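Local coordinates for phosphosugar isomerase (Escherichia coli O6:H1, PDB 5UQI), which probably interconverts arabinose-5-phosphate and ribulose-5-phosphate, as a sugar isomerase (SIS) domain protein of the GutQ/KpsF subfamily, at residues V94-N99 against S129-S134; I36-S41 against G117-S122; V46-V51 against R59-T64; K144-N149 against S155-V160. One frame throughout, in Å; residues are numbered along the deposited sequence.

Contact 1 of 4, residues V94-N99 against S129-S134; sequences VILISN and SSLAIS. With A5P (arabinose-5-phosphate), chain B.
At the phosphate end of the arabinose-5-phosphate pocket of this SIS-domain alpha/beta fold, Leu96 of strand 93-97 and Ser98, a pocket residue just along the chain, pack on Leu131 of the short helix 130-134. One methyl does most of the touching. Leu131 CD2 lies 3.9 Å from Leu96 CB and is equally close to Ser98 CB, so it spans two residues that project to the same side of the backbone; it also rests 3.8 Å from Leu96 O. The other branch, CD1, reaches Leu96 CB at 4.1 Å. With CG anti to the helix backbone nitrogen (chi1 180°), Leu131 carries both methyls out to the strand, where Ile106 and Leu107 of helix 104-107 pack on it as well.

At the helix start Ser129 is the N-cap, and its OG takes a weak bond from Ala132 N.

Ser98 faces two environments: its CB belongs to the apolar patch with Leu131, while its hydroxyl turns to the ligand. Ser98 OG donates to O3P of arabinose-5-phosphate at 3.0 Å and is also bonded to Gly101 N and Thr103 OG1, which help to fix where it points. The neighbouring backbone supplies a second grip on the phosphate: Asn99 N meets O1P at 2.8 Å, nearly straight at 166°.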
loop_
_atom_site.group_PDB
_atom_site.type_symbol
_atom_site.label_atom_id
_atom_site.label_comp_id
_atom_site.label_asym_id
_atom_site.label_seq_id
_atom_site.Cartn_x
_atom_site.Cartn_y
_atom_site.Cartn_z
ATOM N N VAL A 94 -7.774 -4.780 7.158
ATOM C CA VAL A 94 -6.413 -4.235 7.417
ATOM C C VAL A 94 -5.546 -4.523 6.212
ATOM O O VAL A 94 -5.464 -5.694 5.742
ATOM C CB VAL A 94 -5.818 -4.827 8.728
ATOM C CG1 VAL A 94 -4.429 -4.274 8.972
ATOM C CG2 VAL A 94 -6.702 -4.546 9.920
ATOM N N ILE A 95 -4.860 -3.483 5.689
ATOM C CA ILE A 95 -3.869 -3.690 4.658
ATOM C C ILE A 95 -2.530 -3.375 5.283
ATOM O O ILE A 95 -2.298 -2.237 5.722
ATOM C CB ILE A 95 -4.084 -2.766 3.426
ATOM C CG1 ILE A 95 -5.446 -3.087 2.754
ATOM C CG2 ILE A 95 -2.946 -2.871 2.463
ATOM C CD1 ILE A 95 -5.815 -2.180 1.560
ATOM N N LEU A 96 -1.636 -4.341 5.338
ATOM C CA LEU A 96 -0.313 -4.099 5.897
ATOM C C LEU A 96 0.695 -4.003 4.757
ATOM O O LEU A 96 0.783 -4.887 3.890
ATOM C CB LEU A 96 0.122 -5.260 6.805
ATOM C CG LEU A 96 -0.835 -5.430 7.993
ATOM C CD1 LEU A 96 -1.792 -6.641 7.803
ATOM C CD2 LEU A 96 -0.083 -5.528 9.318
ATOM N N ILE A 97 1.473 -2.914 4.705
ATOM C CA ILE A 97 2.405 -2.650 3.609
ATOM C C ILE A 97 3.810 -2.794 4.092
ATOM O O ILE A 97 4.217 -2.149 5.067
ATOM C CB ILE A 97 2.186 -1.206 3.013
ATOM C CG1 ILE A 97 0.765 -1.068 2.486
ATOM C CG2 ILE A 97 3.246 -0.998 1.902
ATOM C CD1 ILE A 97 0.540 0.318 1.815
ATOM N N SER A 98 4.544 -3.703 3.467
ATOM C CA SER A 98 5.961 -3.878 3.778
ATOM C C SER A 98 6.654 -4.431 2.532
ATOM O O SER A 98 6.294 -5.511 2.053
ATOM C CB SER A 98 6.126 -4.905 4.919
ATOM O OG SER A 98 7.495 -5.297 5.105
ATOM N N ASN A 99 7.624 -3.700 1.997
ATOM C CA ASN A 99 8.215 -4.158 0.738
ATOM C C ASN A 99 8.862 -5.548 0.935
ATOM O O ASN A 99 8.591 -6.499 0.162
ATOM C CB ASN A 99 9.188 -3.118 0.189
ATOM C CG ASN A 99 9.886 -3.605 -1.092
ATOM O OD1 ASN A 99 11.106 -3.726 -1.106
ATOM N ND2 ASN A 99 9.120 -3.956 -2.118
ATOM N N SER A 129 6.898 -14.133 1.749
ATOM C CA SER A 129 7.422 -13.377 2.889
ATOM C C SER A 129 6.632 -13.745 4.131
ATOM O O SER A 129 5.484 -14.188 4.035
ATOM C CB SER A 129 7.397 -11.854 2.608
ATOM O OG SER A 129 6.046 -11.380 2.515
ATOM N N SER A 130 7.235 -13.493 5.295
ATOM C CA SER A 130 6.607 -13.756 6.580
ATOM C C SER A 130 5.256 -13.090 6.706
ATOM O O SER A 130 4.280 -13.684 7.082
ATOM C CB SER A 130 7.526 -13.329 7.728
ATOM O OG SER A 130 8.750 -14.108 7.710
ATOM N N LEU A 131 5.206 -11.805 6.339
ATOM C CA LEU A 131 3.928 -11.113 6.378
ATOM C C LEU A 131 2.843 -11.702 5.440
ATOM O O LEU A 131 1.715 -11.910 5.846
ATOM C CB LEU A 131 4.132 -9.602 5.990
ATOM C CG LEU A 131 2.844 -8.784 5.998
ATOM C CD1 LEU A 131 2.183 -8.719 7.356
ATOM C CD2 LEU A 131 3.189 -7.343 5.553
ATOM N N ALA A 132 3.238 -11.962 4.190
ATOM C CA ALA A 132 2.335 -12.463 3.178
ATOM C C ALA A 132 1.744 -13.831 3.556
ATOM O O ALA A 132 0.556 -14.025 3.394
ATOM C CB ALA A 132 3.029 -12.517 1.855
ATOM N N ILE A 133 2.616 -14.674 4.111
ATOM C CA ILE A 133 2.201 -16.008 4.581
ATOM C C ILE A 133 1.168 -15.938 5.697
ATOM O O ILE A 133 0.314 -16.823 5.832
ATOM C CB ILE A 133 3.456 -16.807 5.078
ATOM C CG1 ILE A 133 4.292 -17.238 3.884
ATOM C CG2 ILE A 133 3.081 -18.026 5.935
ATOM C CD1 ILE A 133 3.613 -18.174 2.906
ATOM N N SER A 134 1.218 -14.876 6.528
ATOM C CA SER A 134 0.343 -14.680 7.654
ATOM C C SER A 134 -0.910 -13.936 7.354
ATOM O O SER A 134 -1.788 -13.869 8.180
ATOM C CB SER A 134 1.100 -13.897 8.709
ATOM O OG SER A 134 2.129 -14.717 9.224
HETATM C C1 A5P B . 13.741 2.160 5.017
HETATM O O1 A5P B . 14.039 2.292 3.905
HETATM C C2 A5P B . 12.342 2.409 5.353
HETATM O O2 A5P B . 11.886 3.686 5.034
HETATM C C3 A5P B . 11.661 1.290 4.692
HETATM O O3 A5P B . 10.467 1.661 3.993
HETATM C C4 A5P B . 11.454 0.571 6.000
HETATM O O4 A5P B . 12.668 -0.023 6.425
HETATM C C5 A5P B . 10.376 -0.467 5.927
HETATM O O5 A5P B . 10.776 -1.452 5.050
HETATM P P A5P B . 9.592 -2.365 4.490
HETATM O O1P A5P B . 8.833 -1.613 3.382
HETATM O O2P A5P B . 10.417 -3.626 3.900
HETATM O O3P A5P B . 8.680 -2.622 5.580
#

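Contact 2 of 4, residues I36-S41 against G117-S122; sequences IKVLQS and GNYLIS
The Tyr119 ring meets Val38 obliquely, and Ile121 CG1, two residues further along the ring's own segment, lies in the ring plane at its edge. This is a helix-on-sheet contact of the SIS alpha/beta fold: helix 32-41 lays its apolar side against residues 119-121, on strand 120-124 and the residue before it. Val38 and Tyr119 approach from opposite directions, and both valine methyls are used. CG1 comes in obliquely, 3.5 Å from Tyr119 CE1 and 3.6 Å from CD1, whereas CG2 is 3.7 Å from the phenol oxygen, Tyr119 OH. CG1 gets there by standing anti to the valine backbone N (chi1 171°).

Deeper in, the tip of Ile121 touches two helix residues. Its CD1 is 4.0 Å from Val38 CG1 and 3.9 Å from Leu39 CD2, the leucine and isoleucine chains crossing at a slant. Ile95 of strand 93-97 touches both Leu39 and Ile121, tying this patch to the middle of the sheet, while Tyr119 also packs on Leu137 of strand 137-140. Within the helix segment, Ser41 OG donates to Val38 O at 2.7 Å, tilted 18° from the carbonyl plane.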
loop_
_atom_site.group_PDB
_atom_site.type_symbol
_atom_site.label_atom_id
_atom_site.label_comp_id
_atom_site.label_asym_id
_atom_site.label_seq_id
_atom_site.Cartn_x
_atom_site.Cartn_y
_atom_site.Cartn_z
ATOM N N ILE A 36 -10.105 -6.322 -5.047
ATOM C CA ILE A 36 -11.239 -5.423 -5.222
ATOM C C ILE A 36 -12.489 -5.956 -4.513
ATOM O O ILE A 36 -13.188 -5.221 -3.828
ATOM C CB ILE A 36 -11.521 -5.120 -6.730
ATOM C CG1 ILE A 36 -10.430 -4.231 -7.327
ATOM C CG2 ILE A 36 -12.913 -4.486 -6.910
ATOM C CD1 ILE A 36 -10.408 -2.813 -6.817
ATOM N N LYS A 37 -12.809 -7.232 -4.717
ATOM C CA LYS A 37 -13.961 -7.840 -4.065
ATOM C C LYS A 37 -13.935 -7.806 -2.560
ATOM O O LYS A 37 -14.933 -7.489 -1.956
ATOM C CB LYS A 37 -14.122 -9.273 -4.575
ATOM C CG LYS A 37 -14.383 -9.293 -6.071
ATOM C CD LYS A 37 -14.477 -10.720 -6.597
ATOM C CE LYS A 37 -14.533 -10.714 -8.110
ATOM N NZ LYS A 37 -14.494 -12.122 -8.590
ATOM N N VAL A 38 -12.783 -8.100 -1.954
ATOM C CA VAL A 38 -12.631 -8.045 -0.480
ATOM C C VAL A 38 -12.864 -6.617 -0.026
ATOM O O VAL A 38 -13.609 -6.386 0.916
ATOM C CB VAL A 38 -11.252 -8.486 0.018
ATOM C CG1 VAL A 38 -11.075 -8.194 1.511
ATOM C CG2 VAL A 38 -11.005 -9.980 -0.251
ATOM N N LEU A 39 -12.214 -5.658 -0.707
ATOM C CA LEU A 39 -12.434 -4.246 -0.332
ATOM C C LEU A 39 -13.874 -3.757 -0.480
ATOM O O LEU A 39 -14.380 -3.007 0.358
ATOM C CB LEU A 39 -11.417 -3.293 -0.975
ATOM C CG LEU A 39 -9.972 -3.652 -0.572
ATOM C CD1 LEU A 39 -8.993 -2.849 -1.454
ATOM C CD2 LEU A 39 -9.640 -3.345 0.921
ATOM N N GLN A 40 -14.565 -4.259 -1.512
ATOM C CA GLN A 40 -15.968 -3.882 -1.704
ATOM C C GLN A 40 -16.879 -4.404 -0.602
ATOM O O GLN A 40 -17.940 -3.821 -0.348
ATOM C CB GLN A 40 -16.439 -4.440 -3.050
ATOM C CG GLN A 40 -15.943 -3.602 -4.224
ATOM C CD GLN A 40 -16.452 -4.113 -5.561
ATOM O OE1 GLN A 40 -16.484 -5.310 -5.800
ATOM N NE2 GLN A 40 -16.783 -3.193 -6.450
ATOM N N SER A 41 -16.461 -5.509 0.013
ATOM C CA SER A 41 -17.203 -6.198 1.051
ATOM C C SER A 41 -17.012 -5.538 2.397
ATOM O O SER A 41 -17.793 -5.793 3.335
ATOM C CB SER A 41 -16.804 -7.689 1.119
ATOM O OG SER A 41 -15.583 -7.912 1.843
ATOM N N GLY A 117 -9.164 -10.986 14.777
ATOM C CA GLY A 117 -9.976 -11.660 13.742
ATOM C C GLY A 117 -10.191 -10.923 12.452
ATOM O O GLY A 117 -10.799 -11.435 11.531
ATOM N N ASN A 118 -9.709 -9.690 12.357
ATOM C CA ASN A 118 -9.906 -9.009 11.094
ATOM C C ASN A 118 -9.301 -9.666 9.852
ATOM O O ASN A 118 -8.227 -10.294 9.932
ATOM C CB ASN A 118 -9.303 -7.609 11.229
ATOM C CG ASN A 118 -9.876 -6.845 12.403
ATOM O OD1 ASN A 118 -9.443 -7.016 13.565
ATOM N ND2 ASN A 118 -10.815 -5.991 12.102
ATOM N N TYR A 119 -9.903 -9.415 8.695
ATOM C CA TYR A 119 -9.349 -9.866 7.435
ATOM C C TYR A 119 -8.103 -9.045 7.115
ATOM O O TYR A 119 -8.157 -7.795 7.226
ATOM C CB TYR A 119 -10.408 -9.644 6.355
ATOM C CG TYR A 119 -10.092 -10.385 5.095
ATOM C CD1 TYR A 119 -9.252 -9.884 4.141
ATOM C CD2 TYR A 119 -10.608 -11.672 4.876
ATOM C CE1 TYR A 119 -8.917 -10.572 2.984
ATOM C CE2 TYR A 119 -10.269 -12.353 3.729
ATOM C CZ TYR A 119 -9.454 -11.817 2.773
ATOM O OH TYR A 119 -9.121 -12.502 1.599
ATOM N N LEU A 120 -7.001 -9.736 6.866
ATOM C CA LEU A 120 -5.675 -9.104 6.683
ATOM C C LEU A 120 -5.239 -9.243 5.254
ATOM O O LEU A 120 -5.186 -10.321 4.701
ATOM C CB LEU A 120 -4.607 -9.712 7.615
ATOM C CG LEU A 120 -4.990 -9.795 9.097
ATOM C CD1 LEU A 120 -3.791 -10.482 9.796
ATOM C CD2 LEU A 120 -5.353 -8.405 9.693
ATOM N N ILE A 121 -4.802 -8.118 4.647
ATOM C CA ILE A 121 -4.268 -8.086 3.304
ATOM C C ILE A 121 -2.834 -7.594 3.419
ATOM O O ILE A 121 -2.583 -6.669 4.186
ATOM C CB ILE A 121 -5.084 -7.045 2.468
ATOM C CG1 ILE A 121 -6.529 -7.582 2.326
ATOM C CG2 ILE A 121 -4.452 -6.813 1.094
ATOM C CD1 ILE A 121 -7.447 -6.490 1.788
ATOM N N SER A 122 -1.906 -8.180 2.689
ATOM C CA SER A 122 -0.547 -7.675 2.660
ATOM C C SER A 122 -0.179 -7.165 1.275
ATOM O O SER A 122 -0.602 -7.719 0.268
ATOM C CB SER A 122 0.517 -8.697 3.112
ATOM O OG SER A 122 0.463 -9.861 2.193
#

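Contact 3 of 4, residues V46-V51 against R59-T64; sequences VVFIGV and RKLAAT
Phe48 swings its ring up toward the helix with CG anti to its own carbonyl carbon (chi1 -78°), and a chi2 of 87° turns the ring so that one flat face receives Leu61 and Ala62. Leu61 has CG likewise anti to its carbonyl carbon, which places its CD1 branch near the ring; CB is the atom over the face. That CB stands 4.1 Å from the Phe48 ring centroid, 25° off the normal, a CH-pi contact displaced toward the rim; the nearest ring atoms are Phe48 CE2 and CZ, both 3.8 Å from Leu61 CB. The two side chains run at about a right angle, and Leu61 CD1 adds a looser touch at 4.0 Å to Phe48 CE2.

The other half of the ring belongs to Ala62. Phe48 CD1 is 3.7 Å from both Ala62 CA and Ala62 CB, while Ala62 N lies over the same face as Leu61 CB, so the helix backbone itself comes down on the aromatic. These residues join the first two elements of a beta-alpha-beta unit, strand 46-50, helix 52-67 and strand 72-76, inside the SIS domain. Val51 at the junction of strand and helix, and Gly52, Lys53 and Ser54 in the helix's first turn, belong to the arabinose-5-phosphate pocket. Phe65, one turn on from Leu61, makes a T-shaped contact with the Phe48 ring, and Ile95 and Ile97 of strand 93-97 also pack on it. On the helix flank facing helix 156-175, Lys60 NZ donates to Thr64 OG1 at 2.9 Å and forms a salt bridge with Asp166.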
loop_
_atom_site.group_PDB
_atom_site.type_symbol
_atom_site.label_atom_id
_atom_site.label_comp_id
_atom_site.label_asym_id
_atom_site.label_seq_id
_atom_site.Cartn_x
_atom_site.Cartn_y
_atom_site.Cartn_z
ATOM N N VAL A 46 -11.082 0.716 5.940
ATOM C CA VAL A 46 -9.852 0.086 5.480
ATOM C C VAL A 46 -8.692 0.705 6.258
ATOM O O VAL A 46 -8.458 1.893 6.148
ATOM C CB VAL A 46 -9.653 0.221 3.944
ATOM C CG1 VAL A 46 -8.336 -0.380 3.484
ATOM C CG2 VAL A 46 -10.870 -0.377 3.197
ATOM N N VAL A 47 -8.016 -0.116 7.057
ATOM C CA VAL A 47 -6.958 0.442 7.947
ATOM C C VAL A 47 -5.646 0.057 7.347
ATOM O O VAL A 47 -5.339 -1.132 7.171
ATOM C CB VAL A 47 -7.078 -0.116 9.354
ATOM C CG1 VAL A 47 -5.943 0.427 10.229
ATOM C CG2 VAL A 47 -8.439 0.205 9.941
ATOM N N PHE A 48 -4.839 1.074 6.990
ATOM C CA PHE A 48 -3.515 0.806 6.415
ATOM C C PHE A 48 -2.476 0.868 7.525
ATOM O O PHE A 48 -2.513 1.792 8.360
ATOM C CB PHE A 48 -3.141 1.893 5.371
ATOM C CG PHE A 48 -3.807 1.733 4.050
ATOM C CD1 PHE A 48 -5.070 2.285 3.826
ATOM C CD2 PHE A 48 -3.106 1.076 2.999
ATOM C CE1 PHE A 48 -5.698 2.128 2.555
ATOM C CE2 PHE A 48 -3.725 0.936 1.731
ATOM C CZ PHE A 48 -4.977 1.511 1.508
ATOM N N ILE A 49 -1.537 -0.092 7.499
ATOM C CA ILE A 49 -0.493 -0.119 8.533
ATOM C C ILE A 49 0.841 -0.257 7.817
ATOM O O ILE A 49 1.032 -1.092 6.896
ATOM C CB ILE A 49 -0.682 -1.376 9.479
ATOM C CG1 ILE A 49 -2.019 -1.258 10.195
ATOM C CG2 ILE A 49 0.503 -1.444 10.455
ATOM C CD1 ILE A 49 -2.270 -2.414 11.209
ATOM N N GLY A 50 1.833 0.548 8.257
ATOM C CA GLY A 50 3.199 0.503 7.683
ATOM C C GLY A 50 4.118 1.267 8.612
ATOM O O GLY A 50 3.662 1.912 9.566
ATOM N N VAL A 51 5.413 1.127 8.319
ATOM C CA VAL A 51 6.439 1.956 8.995
ATOM C C VAL A 51 7.449 2.403 7.954
ATOM O O VAL A 51 7.439 1.897 6.810
ATOM C CB VAL A 51 7.197 1.192 10.127
ATOM C CG1 VAL A 51 6.207 0.725 11.254
ATOM C CG2 VAL A 51 8.063 0.063 9.584
ATOM N N ARG A 59 0.077 6.118 4.497
ATOM C CA ARG A 59 -0.672 7.357 4.887
ATOM C C ARG A 59 -1.304 7.974 3.612
ATOM O O ARG A 59 -2.470 8.404 3.672
ATOM C CB ARG A 59 0.235 8.438 5.535
ATOM C CG ARG A 59 0.589 8.204 6.945
ATOM C CD ARG A 59 1.471 9.369 7.484
ATOM N NE ARG A 59 2.842 8.851 7.706
ATOM C CZ ARG A 59 3.475 8.640 8.871
ATOM N NH1 ARG A 59 2.884 8.895 10.041
ATOM N NH2 ARG A 59 4.743 8.175 8.870
ATOM N N LYS A 60 -0.529 8.076 2.501
ATOM C CA LYS A 60 -1.078 8.634 1.272
ATOM C C LYS A 60 -2.253 7.792 0.792
ATOM O O LYS A 60 -3.322 8.370 0.473
ATOM C CB LYS A 60 0.025 8.648 0.199
ATOM C CG LYS A 60 -0.249 9.704 -0.899
ATOM C CD LYS A 60 -1.363 9.291 -1.897
ATOM C CE LYS A 60 -1.345 10.190 -3.135
ATOM N NZ LYS A 60 -2.395 9.628 -4.091
ATOM N N LEU A 61 -2.088 6.457 0.790
ATOM C CA LEU A 61 -3.160 5.632 0.253
ATOM C C LEU A 61 -4.418 5.680 1.132
ATOM O O LEU A 61 -5.542 5.695 0.593
ATOM C CB LEU A 61 -2.658 4.166 0.145
ATOM C CG LEU A 61 -1.549 4.031 -0.915
ATOM C CD1 LEU A 61 -1.173 2.528 -0.964
ATOM C CD2 LEU A 61 -2.083 4.454 -2.329
ATOM N N ALA A 62 -4.266 5.718 2.465
ATOM C CA ALA A 62 -5.492 5.877 3.315
ATOM C C ALA A 62 -6.208 7.157 2.949
ATOM O O ALA A 62 -7.437 7.145 2.872
ATOM C CB ALA A 62 -5.060 5.892 4.814
ATOM N N ALA A 63 -5.451 8.247 2.752
ATOM C CA ALA A 63 -6.086 9.515 2.461
ATOM C C ALA A 63 -6.760 9.463 1.075
ATOM O O ALA A 63 -7.868 9.954 0.923
ATOM C CB ALA A 63 -5.040 10.645 2.552
ATOM N N THR A 64 -6.099 8.820 0.114
ATOM C CA THR A 64 -6.659 8.726 -1.274
ATOM C C THR A 64 -7.910 7.826 -1.275
ATOM O O THR A 64 -8.920 8.171 -1.898
ATOM C CB THR A 64 -5.548 8.221 -2.185
ATOM O OG1 THR A 64 -4.729 9.407 -2.419
ATOM C CG2 THR A 64 -6.103 7.854 -3.547
#

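Contact 4 of 4, residues K144-N149 against S155-V160; sequences KSEADN and SCSSTV
Glu146 turns its carboxylate onto the first turn of helix 156-175, while Ser155 and Ala147 face each other alongside. In the SIS domain, loop 144-149 follows strand 137-140 and leads to this helix, whose Ser157 side chain is about 6 Å from the bound arabinose-5-phosphate. The glutamate chain, bent at chi2 (-68°), folds back to put both oxygens against the N-terminal end of the helix. Glu146 OE1 accepts two backbone N-H groups: Ser157 N at 2.9 Å, on the syn side and 20° out of the carboxylate plane, and Ser155 N at 3.0 Å, coming from above that plane. Glu146 OE2 offers its syn lone pair to Ser157 OG at 2.7 Å.

Ser155, at the N-cap position, sends its hydroxyl outward to the loop. Ala147 N donates to Ser155 OG at 2.9 Å in a nearly straight bond (169°), and the same hydroxyl is bonded to Ala153 O. Cys156 packs beside them: its SG is 3.9 Å from Ala147 CB, and its CB comes within 3.3 Å of Ser145 O, a buried carbonyl oxygen with no polar partner in the model.

Because both carboxylate oxygens are held, rotation of the Glu146 end group is restricted, and directional bonds more than apolar contact tie the loop to the helix.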
loop_
_atom_site.group_PDB
_atom_site.type_symbol
_atom_site.label_atom_id
_atom_site.label_comp_id
_atom_site.label_asym_id
_atom_site.label_seq_id
_atom_site.Cartn_x
_atom_site.Cartn_y
_atom_site.Cartn_z
ATOM N N LYS A 144 12.037 -5.349 -8.566
ATOM C CA LYS A 144 13.356 -5.926 -8.890
ATOM C C LYS A 144 14.527 -5.343 -8.095
ATOM O O LYS A 144 15.373 -6.083 -7.554
ATOM C CB LYS A 144 13.630 -5.760 -10.414
ATOM C CG LYS A 144 12.870 -4.611 -11.144
ATOM C CD LYS A 144 13.480 -3.184 -11.023
ATOM C CE LYS A 144 12.941 -2.192 -12.071
ATOM N NZ LYS A 144 13.546 -0.812 -12.072
ATOM N N SER A 145 14.580 -4.012 -8.062
ATOM C CA SER A 145 15.699 -3.244 -7.529
ATOM C C SER A 145 15.162 -1.882 -7.090
ATOM O O SER A 145 14.049 -1.491 -7.465
ATOM C CB SER A 145 16.731 -3.003 -8.635
ATOM O OG SER A 145 17.961 -2.550 -8.077
ATOM N N GLU A 146 15.964 -1.157 -6.329
ATOM C CA GLU A 146 15.693 0.280 -6.104
ATOM C C GLU A 146 16.417 1.120 -7.142
ATOM O O GLU A 146 17.149 0.568 -7.962
ATOM C CB GLU A 146 16.050 0.703 -4.681
ATOM C CG GLU A 146 15.246 -0.037 -3.605
ATOM C CD GLU A 146 13.745 0.270 -3.544
ATOM O OE1 GLU A 146 13.181 1.049 -4.392
ATOM O OE2 GLU A 146 13.125 -0.305 -2.618
ATOM N N ALA A 147 16.187 2.438 -7.137
ATOM C CA ALA A 147 16.721 3.299 -8.200
ATOM C C ALA A 147 18.166 3.696 -7.949
ATOM O O ALA A 147 18.845 4.110 -8.889
ATOM C CB ALA A 147 15.828 4.544 -8.372
ATOM N N ASP A 148 18.645 3.569 -6.710
ATOM C CA ASP A 148 20.003 4.052 -6.373
ATOM C C ASP A 148 21.034 2.980 -6.769
ATOM O O ASP A 148 20.671 1.809 -6.916
ATOM C CB ASP A 148 20.129 4.436 -4.878
ATOM C CG ASP A 148 19.726 3.304 -3.908
ATOM O OD1 ASP A 148 18.678 2.640 -4.133
ATOM O OD2 ASP A 148 20.485 3.081 -2.897
ATOM N N ASN A 149 22.305 3.355 -6.926
ATOM C CA ASN A 149 23.318 2.361 -7.349
ATOM C C ASN A 149 23.463 1.216 -6.355
ATOM O O ASN A 149 23.606 0.055 -6.762
ATOM C CB ASN A 149 24.656 3.023 -7.667
ATOM C CG ASN A 149 24.615 3.817 -8.976
ATOM O OD1 ASN A 149 23.555 4.319 -9.409
ATOM N ND2 ASN A 149 25.782 3.952 -9.611
ATOM N N SER A 155 12.402 3.752 -3.500
ATOM C CA SER A 155 12.303 4.740 -4.583
ATOM C C SER A 155 11.457 3.996 -5.581
ATOM O O SER A 155 10.240 4.234 -5.649
ATOM C CB SER A 155 13.710 5.085 -5.130
ATOM O OG SER A 155 14.446 3.853 -5.230
ATOM N N CYS A 156 12.043 3.007 -6.271
ATOM C CA CYS A 156 11.207 2.174 -7.132
ATOM C C CYS A 156 10.069 1.536 -6.280
ATOM O O CYS A 156 8.930 1.534 -6.741
ATOM C CB CYS A 156 12.002 1.076 -7.782
ATOM S SG CYS A 156 13.219 1.764 -8.924
ATOM N N SER A 157 10.368 0.980 -5.101
ATOM C CA SER A 157 9.315 0.215 -4.401
ATOM C C SER A 157 8.199 1.133 -3.844
ATOM O O SER A 157 7.012 0.793 -4.007
ATOM C CB SER A 157 9.865 -0.613 -3.273
ATOM O OG SER A 157 10.526 0.275 -2.388
ATOM N N SER A 158 8.550 2.244 -3.198
ATOM C CA SER A 158 7.538 3.141 -2.632
ATOM C C SER A 158 6.699 3.741 -3.749
ATOM O O SER A 158 5.473 3.897 -3.590
ATOM C CB SER A 158 8.250 4.218 -1.746
ATOM O OG SER A 158 9.406 4.728 -2.472
ATOM N N THR A 159 7.316 4.068 -4.874
ATOM C CA THR A 159 6.551 4.623 -5.973
ATOM C C THR A 159 5.650 3.568 -6.582
ATOM O O THR A 159 4.530 3.891 -6.867
ATOM C CB THR A 159 7.463 5.230 -7.077
ATOM O OG1 THR A 159 8.084 6.394 -6.480
ATOM C CG2 THR A 159 6.684 5.635 -8.365
ATOM N N VAL A 160 6.125 2.313 -6.755
ATOM C CA VAL A 160 5.249 1.317 -7.352
ATOM C C VAL A 160 4.002 1.053 -6.487
ATOM O O VAL A 160 2.865 0.901 -6.998
ATOM C CB VAL A 160 6.026 -0.004 -7.554
ATOM C CG1 VAL A 160 5.084 -1.058 -8.039
ATOM C CG2 VAL A 160 7.092 0.222 -8.630
#

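In the fold
Contacts 1 and 3 are buried, while contacts 2 and 4 are partly open to the surface. Contacts 1, 2 and 3 all reach the same parallel sheet: strand 93-97 of contact 1 lies between strand 46-50 of contact 3 and strand 120-124 of contact 2, with probable backbone bonds on both sides. Across their segments these three are apolar, and contact 1 adds ligand bonds at the strand's end. Contact 4 stands apart from the sheet, about 27 Å from contact 2 between centres, and relies on hydrogen bonds; it touches contact 1 through Asn99, which packs on Ser157 and also lies near Glu146, close to the sugar phosphate.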